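Local coordinates for thioesterase domain protein YiiD (Shewanella oneidensis, PDB 1T82) that is of uncertain function but adopts a dimeric hotdog fold and may act on acyl groups, as a putative thioesterase or acyltransferase, at residues Q20-T25 / I34-F39; W74-L79 / V111-T116. All coordinates share one frame; numbering follows the deposited sequence.

Contact 1. Residues Q20-T25 / I34-F39; sequences QTWHST and IAPLSF
His23 and Trp22 join the end of helix 12-25 to the start of strand 35-40, an outermost strand of the hotdog-fold sheet within this chain. The imidazole supplies the polar link: NE2 of His23 donates to O of Ile34 at 2.8 Å, with an N-H...O angle of 153° and the acceptor 17° out of the ring plane. With CG anti to the carbonyl carbon (chi1 -61°), the ring swings round from a CB that is not aimed at the strand segment, and its NE2 end meets the Ile34 carbonyl. With an alanine here the imidazole donor is gone, and the Ile34 carbonyl is likely to lose this bond, the one hydrogen bond between the two segments. The indole of Trp22, whose CB points at the strand, makes the apolar half. Ile34 places CG2 3.9 Å from CZ3 of Trp22, approaching obliquely, whereas CA of Ala35 lies at the ring edge, near its plane. Leu71 of helix 62-84 touches both Trp22 and Ile34. Trp22 and Pro36 lie alongside with their side chains running opposite ways, CG of Pro36 3.7 Å from CZ3 of Trp22.

Contact 2. Residues W74-L79 / V111-T116; sequences WGMVWL and VRWPDT
Met76, present as selenomethionine, reaches from helix 62-84 between Val111 and Trp113, which bracket the end of strand 108-112. Its CG is anti to the backbone N (chi1 177°), and the chain then bends at the next two torsions, bringing the terminal methyl round to the strand backbone. CE consequently lies 3.3 Å from O of Val111 and 3.7 Å from N of Trp113. These are packing distances, and no hydrogen bond spans the two segments. Against Val111 the Met76 side chain runs at a slant: CB of Met76 is 3.8 Å from CG1 of Val111, and both CB atoms point into the contact. The indole of Trp113 is met nearer the root of the Met76 side chain, where CG of Met76 comes within 3.6 Å of CE3 of Trp113, obliquely to the ring. SE of Met76 stands 5.4 Å from the centroid of the six-membered ring of Trp113, 54° off its normal, an oblique Met-aromatic contact. One face of this indole is covered by its own chain, through CD of Pro114 and the backbone N atoms of Asp115 and Thr116. The contact thus joins helix 62-84 to the exit of strand 108-112, flanked by Leu44 of strand 43-47, which touches Met76 and Val111, and by Val129 of strand 127-137, which touches Trp113.

Overall arrangement
From the N terminus, helix 12-25 leads through the short helix 27-31 into strand 35-40, and contact 1 closes this local loop, with eight residues between its segments. Helix 62-84 follows, and contact 2 closes a longer loop of 31 intervening residues that includes strand 89-99. The contacts are in series, neither nested nor crossed, with centres about 14 Å apart. They nevertheless meet directly: NE1 of Trp22 packs 3.5 Å from CE3 of Trp74, and CE1 of Phe39 lies 3.7 Å from SE of Met76. Helix 62-84 therefore links the two, touching helix 12-25 and both strands, 35-40 and 108-112, of the antiparallel sheet.

Contact 1. Residues Q20-T25 / I34-F39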
loop_
_atom_site.group_PDB
_atom_site.type_symbol
_atom_site.label_atom_id
_atom_site.label_comp_id
_atom_site.label_asym_id
_atom_site.label_seq_id
_atom_site.Cartn_x
_atom_site.Cartn_y
_atom_site.Cartn_z
ATOM N N GLN B 20 0.795 17.851 -8.447
ATOM C CA GLN B 20 -0.551 18.230 -8.861
ATOM C C GLN B 20 -1.285 17.048 -9.488
ATOM O O GLN B 20 -2.491 16.873 -9.287
ATOM C CB GLN B 20 -0.478 19.388 -9.858
ATOM C CG GLN B 20 -1.819 19.853 -10.394
ATOM C CD GLN B 20 -2.811 20.158 -9.294
ATOM O OE1 GLN B 20 -2.517 20.909 -8.363
ATOM N NE2 GLN B 20 -4.003 19.579 -9.396
ATOM N N THR B 21 -0.552 16.241 -10.247
ATOM C CA THR B 21 -1.131 15.069 -10.893
ATOM C C THR B 21 -1.618 14.102 -9.820
ATOM O O THR B 21 -2.708 13.545 -9.929
ATOM C CB THR B 21 -0.095 14.354 -11.782
ATOM O OG1 THR B 21 0.330 15.241 -12.827
ATOM C CG2 THR B 21 -0.692 13.095 -12.397
ATOM N N TRP B 22 -0.810 13.907 -8.783
ATOM C CA TRP B 22 -1.192 13.004 -7.707
ATOM C C TRP B 22 -2.440 13.462 -6.966
ATOM O O TRP B 22 -3.432 12.739 -6.893
ATOM C CB TRP B 22 -0.067 12.850 -6.676
ATOM C CG TRP B 22 1.095 12.027 -7.109
ATOM C CD1 TRP B 22 1.111 11.064 -8.074
ATOM C CD2 TRP B 22 2.400 12.034 -6.523
ATOM N NE1 TRP B 22 2.351 10.465 -8.125
ATOM C CE2 TRP B 22 3.161 11.042 -7.183
ATOM C CE3 TRP B 22 3.000 12.780 -5.501
ATOM C CZ2 TRP B 22 4.493 10.777 -6.854
ATOM C CZ3 TRP B 22 4.326 12.517 -5.173
ATOM C CH2 TRP B 22 5.057 11.522 -5.850
ATOM N N HIS B 23 -2.393 14.664 -6.408
ATOM C CA HIS B 23 -3.522 15.166 -5.632
ATOM C C HIS B 23 -4.808 15.363 -6.425
ATOM O O HIS B 23 -5.894 15.277 -5.861
ATOM C CB HIS B 23 -3.140 16.472 -4.932
ATOM C CG HIS B 23 -2.008 16.323 -3.963
ATOM N ND1 HIS B 23 -1.519 17.377 -3.220
ATOM C CD2 HIS B 23 -1.255 15.248 -3.628
ATOM C CE1 HIS B 23 -0.514 16.958 -2.472
ATOM N NE2 HIS B 23 -0.333 15.670 -2.701
ATOM N N SER B 24 -4.691 15.618 -7.723
ATOM C CA SER B 24 -5.878 15.829 -8.546
ATOM C C SER B 24 -6.487 14.539 -9.083
ATOM O O SER B 24 -7.661 14.512 -9.455
ATOM C CB SER B 24 -5.558 16.758 -9.722
ATOM O OG SER B 24 -4.692 16.133 -10.656
ATOM N N THR B 25 -5.708 13.468 -9.131
ATOM C CA THR B 25 -6.240 12.219 -9.662
ATOM C C THR B 25 -6.389 11.115 -8.626
ATOM O O THR B 25 -7.175 10.185 -8.809
ATOM C CB THR B 25 -5.354 11.682 -10.800
ATOM O OG1 THR B 25 -4.086 11.272 -10.272
ATOM C CG2 THR B 25 -5.134 12.760 -11.852
ATOM N N ILE B 34 1.203 13.461 0.444
ATOM C CA ILE B 34 2.441 13.008 -0.182
ATOM C C ILE B 34 2.907 14.057 -1.184
ATOM O O ILE B 34 2.116 14.562 -1.982
ATOM C CB ILE B 34 2.226 11.664 -0.905
ATOM C CG1 ILE B 34 1.728 10.625 0.104
ATOM C CG2 ILE B 34 3.520 11.207 -1.572
ATOM C CD1 ILE B 34 1.336 9.294 -0.504
ATOM N N ALA B 35 4.189 14.393 -1.135
ATOM C CA ALA B 35 4.720 15.386 -2.050
ATOM C C ALA B 35 6.189 15.153 -2.350
ATOM O O ALA B 35 6.938 14.669 -1.507
ATOM C CB ALA B 35 4.526 16.785 -1.477
ATOM N N PRO B 36 6.619 15.495 -3.572
ATOM C CA PRO B 36 8.016 15.323 -3.979
ATOM C C PRO B 36 8.917 16.296 -3.226
ATOM O O PRO B 36 8.496 17.400 -2.871
ATOM C CB PRO B 36 7.985 15.632 -5.477
ATOM C CG PRO B 36 6.583 15.301 -5.874
ATOM C CD PRO B 36 5.783 15.859 -4.727
ATOM N N LEU B 37 10.153 15.878 -2.979
ATOM C CA LEU B 37 11.127 16.720 -2.291
ATOM C C LEU B 37 12.167 17.242 -3.274
ATOM O O LEU B 37 12.515 18.423 -3.254
ATOM C CB LEU B 37 11.842 15.932 -1.188
ATOM C CG LEU B 37 11.074 15.619 0.099
ATOM C CD1 LEU B 37 11.912 14.714 0.995
ATOM C CD2 LEU B 37 10.741 16.915 0.816
ATOM N N SER B 38 12.657 16.363 -4.141
ATOM C CA SER B 38 13.678 16.754 -5.100
ATOM C C SER B 38 13.917 15.696 -6.164
ATOM O O SER B 38 13.574 14.528 -5.985
ATOM C CB SER B 38 14.991 17.020 -4.363
ATOM O OG SER B 38 15.390 15.862 -3.642
ATOM N N PHE B 39 14.519 16.114 -7.270
ATOM C CA PHE B 39 14.832 15.206 -8.365
ATOM C C PHE B 39 16.103 15.692 -9.048
ATOM O O PHE B 39 16.067 16.609 -9.870
ATOM C CB PHE B 39 13.678 15.154 -9.372
ATOM C CG PHE B 39 13.947 14.273 -10.565
ATOM C CD1 PHE B 39 14.412 12.971 -10.400
ATOM C CD2 PHE B 39 13.727 14.744 -11.857
ATOM C CE1 PHE B 39 14.656 12.152 -11.502
ATOM C CE2 PHE B 39 13.966 13.935 -12.966
ATOM C CZ PHE B 39 14.433 12.637 -12.788
#

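Contact 2. Residues W74-L79 / V111-T116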
loop_
_atom_site.group_PDB
_atom_site.type_symbol
_atom_site.label_atom_id
_atom_site.label_comp_id
_atom_site.label_asym_id
_atom_site.label_seq_id
_atom_site.Cartn_x
_atom_site.Cartn_y
_atom_site.Cartn_z
ATOM N N TRP B 74 6.138 5.039 -9.128
ATOM C CA TRP B 74 5.273 5.465 -10.222
ATOM C C TRP B 74 5.738 6.843 -10.703
ATOM O O TRP B 74 5.870 7.084 -11.907
ATOM C CB TRP B 74 3.822 5.551 -9.726
ATOM C CG TRP B 74 2.809 5.840 -10.801
ATOM C CD1 TRP B 74 2.079 4.928 -11.507
ATOM C CD2 TRP B 74 2.418 7.129 -11.284
ATOM N NE1 TRP B 74 1.253 5.572 -12.402
ATOM C CE2 TRP B 74 1.443 6.925 -12.286
ATOM C CE3 TRP B 74 2.799 8.440 -10.969
ATOM C CZ2 TRP B 74 0.841 7.984 -12.976
ATOM C CZ3 TRP B 74 2.201 9.494 -11.653
ATOM C CH2 TRP B 74 1.232 9.257 -12.647
ATOM N N GLY B 75 5.995 7.734 -9.748
ATOM C CA GLY B 75 6.437 9.080 -10.073
ATOM C C GLY B 75 7.733 9.122 -10.854
ATOM O O GLY B 75 7.915 9.979 -11.722
HETATM N N MSE B 76 8.645 8.204 -10.551
HETATM C CA MSE B 76 9.910 8.169 -11.269
HETATM C C MSE B 76 9.675 7.784 -12.726
HETATM O O MSE B 76 10.258 8.387 -13.625
HETATM C CB MSE B 76 10.888 7.183 -10.623
HETATM C CG MSE B 76 12.209 7.062 -11.381
HETATM SE SE MSE B 76 13.111 8.763 -11.620
HETATM C CE MSE B 76 14.385 8.624 -10.170
ATOM N N VAL B 77 8.830 6.784 -12.967
ATOM C CA VAL B 77 8.563 6.384 -14.345
ATOM C C VAL B 77 7.916 7.549 -15.079
ATOM O O VAL B 77 8.263 7.850 -16.223
ATOM C CB VAL B 77 7.616 5.172 -14.434
ATOM C CG1 VAL B 77 7.437 4.767 -15.900
ATOM C CG2 VAL B 77 8.176 4.012 -13.629
ATOM N N TRP B 78 6.970 8.198 -14.411
ATOM C CA TRP B 78 6.267 9.341 -14.985
ATOM C C TRP B 78 7.263 10.431 -15.385
ATOM O O TRP B 78 7.200 10.963 -16.494
ATOM C CB TRP B 78 5.271 9.894 -13.962
ATOM C CG TRP B 78 4.416 11.010 -14.466
ATOM C CD1 TRP B 78 3.230 10.901 -15.128
ATOM C CD2 TRP B 78 4.669 12.412 -14.321
ATOM N NE1 TRP B 78 2.721 12.152 -15.401
ATOM C CE2 TRP B 78 3.585 13.095 -14.916
ATOM C CE3 TRP B 78 5.705 13.156 -13.745
ATOM C CZ2 TRP B 78 3.510 14.492 -14.949
ATOM C CZ3 TRP B 78 5.631 14.543 -13.778
ATOM C CH2 TRP B 78 4.540 15.194 -14.376
ATOM N N LEU B 79 8.181 10.755 -14.481
ATOM C CA LEU B 79 9.189 11.781 -14.739
ATOM C C LEU B 79 10.048 11.446 -15.943
ATOM O O LEU B 79 10.298 12.303 -16.791
ATOM C CB LEU B 79 10.091 11.961 -13.515
ATOM C CG LEU B 79 9.499 12.741 -12.335
ATOM C CD1 LEU B 79 10.365 12.549 -11.104
ATOM C CD2 LEU B 79 9.402 14.217 -12.699
ATOM N N VAL B 111 14.270 6.789 -4.803
ATOM C CA VAL B 111 14.361 5.844 -5.908
ATOM C C VAL B 111 15.367 6.408 -6.910
ATOM O O VAL B 111 15.373 7.610 -7.196
ATOM C CB VAL B 111 12.985 5.608 -6.601
ATOM C CG1 VAL B 111 12.452 6.901 -7.199
ATOM C CG2 VAL B 111 13.123 4.532 -7.672
ATOM N N ARG B 112 16.241 5.538 -7.408
ATOM C CA ARG B 112 17.260 5.925 -8.377
ATOM C C ARG B 112 16.958 5.244 -9.703
ATOM O O ARG B 112 16.687 4.048 -9.746
ATOM C CB ARG B 112 18.656 5.516 -7.887
ATOM C CG ARG B 112 19.783 5.908 -8.847
ATOM C CD ARG B 112 21.167 5.714 -8.226
ATOM N NE ARG B 112 21.411 6.620 -7.106
ATOM C CZ ARG B 112 21.555 7.937 -7.217
ATOM N NH1 ARG B 112 21.484 8.524 -8.405
ATOM N NH2 ARG B 112 21.774 8.672 -6.133
ATOM N N TRP B 113 17.002 6.014 -10.784
ATOM C CA TRP B 113 16.721 5.490 -12.111
ATOM C C TRP B 113 17.806 4.511 -12.574
ATOM O O TRP B 113 18.991 4.843 -12.574
ATOM C CB TRP B 113 16.608 6.656 -13.099
ATOM C CG TRP B 113 16.162 6.257 -14.466
ATOM C CD1 TRP B 113 16.854 6.424 -15.636
ATOM C CD2 TRP B 113 14.920 5.639 -14.819
ATOM N NE1 TRP B 113 16.118 5.950 -16.693
ATOM C CE2 TRP B 113 14.927 5.460 -16.221
ATOM C CE3 TRP B 113 13.801 5.218 -14.087
ATOM C CZ2 TRP B 113 13.856 4.878 -16.908
ATOM C CZ3 TRP B 113 12.733 4.639 -14.771
ATOM C CH2 TRP B 113 12.771 4.475 -16.170
ATOM N N PRO B 114 17.409 3.288 -12.967
ATOM C CA PRO B 114 18.344 2.258 -13.433
ATOM C C PRO B 114 18.652 2.335 -14.931
ATOM O O PRO B 114 19.134 1.368 -15.519
ATOM C CB PRO B 114 17.631 0.966 -13.058
ATOM C CG PRO B 114 16.201 1.315 -13.327
ATOM C CD PRO B 114 16.075 2.706 -12.724
ATOM N N ASP B 115 18.368 3.484 -15.536
ATOM C CA ASP B 115 18.610 3.700 -16.964
ATOM C C ASP B 115 17.879 2.699 -17.853
ATOM O O ASP B 115 18.449 2.166 -18.807
ATOM C CB ASP B 115 20.105 3.633 -17.285
ATOM C CG ASP B 115 20.906 4.708 -16.588
ATOM O OD1 ASP B 115 20.343 5.785 -16.291
ATOM O OD2 ASP B 115 22.110 4.479 -16.353
ATOM N N THR B 116 16.612 2.459 -17.543
ATOM C CA THR B 116 15.796 1.527 -18.306
ATOM C C THR B 116 15.539 2.071 -19.705
ATOM O O THR B 116 15.345 3.272 -19.891
ATOM C CB THR B 116 14.449 1.298 -17.609
ATOM O OG1 THR B 116 14.680 1.042 -16.221
ATOM C CG2 THR B 116 13.721 0.108 -18.223
#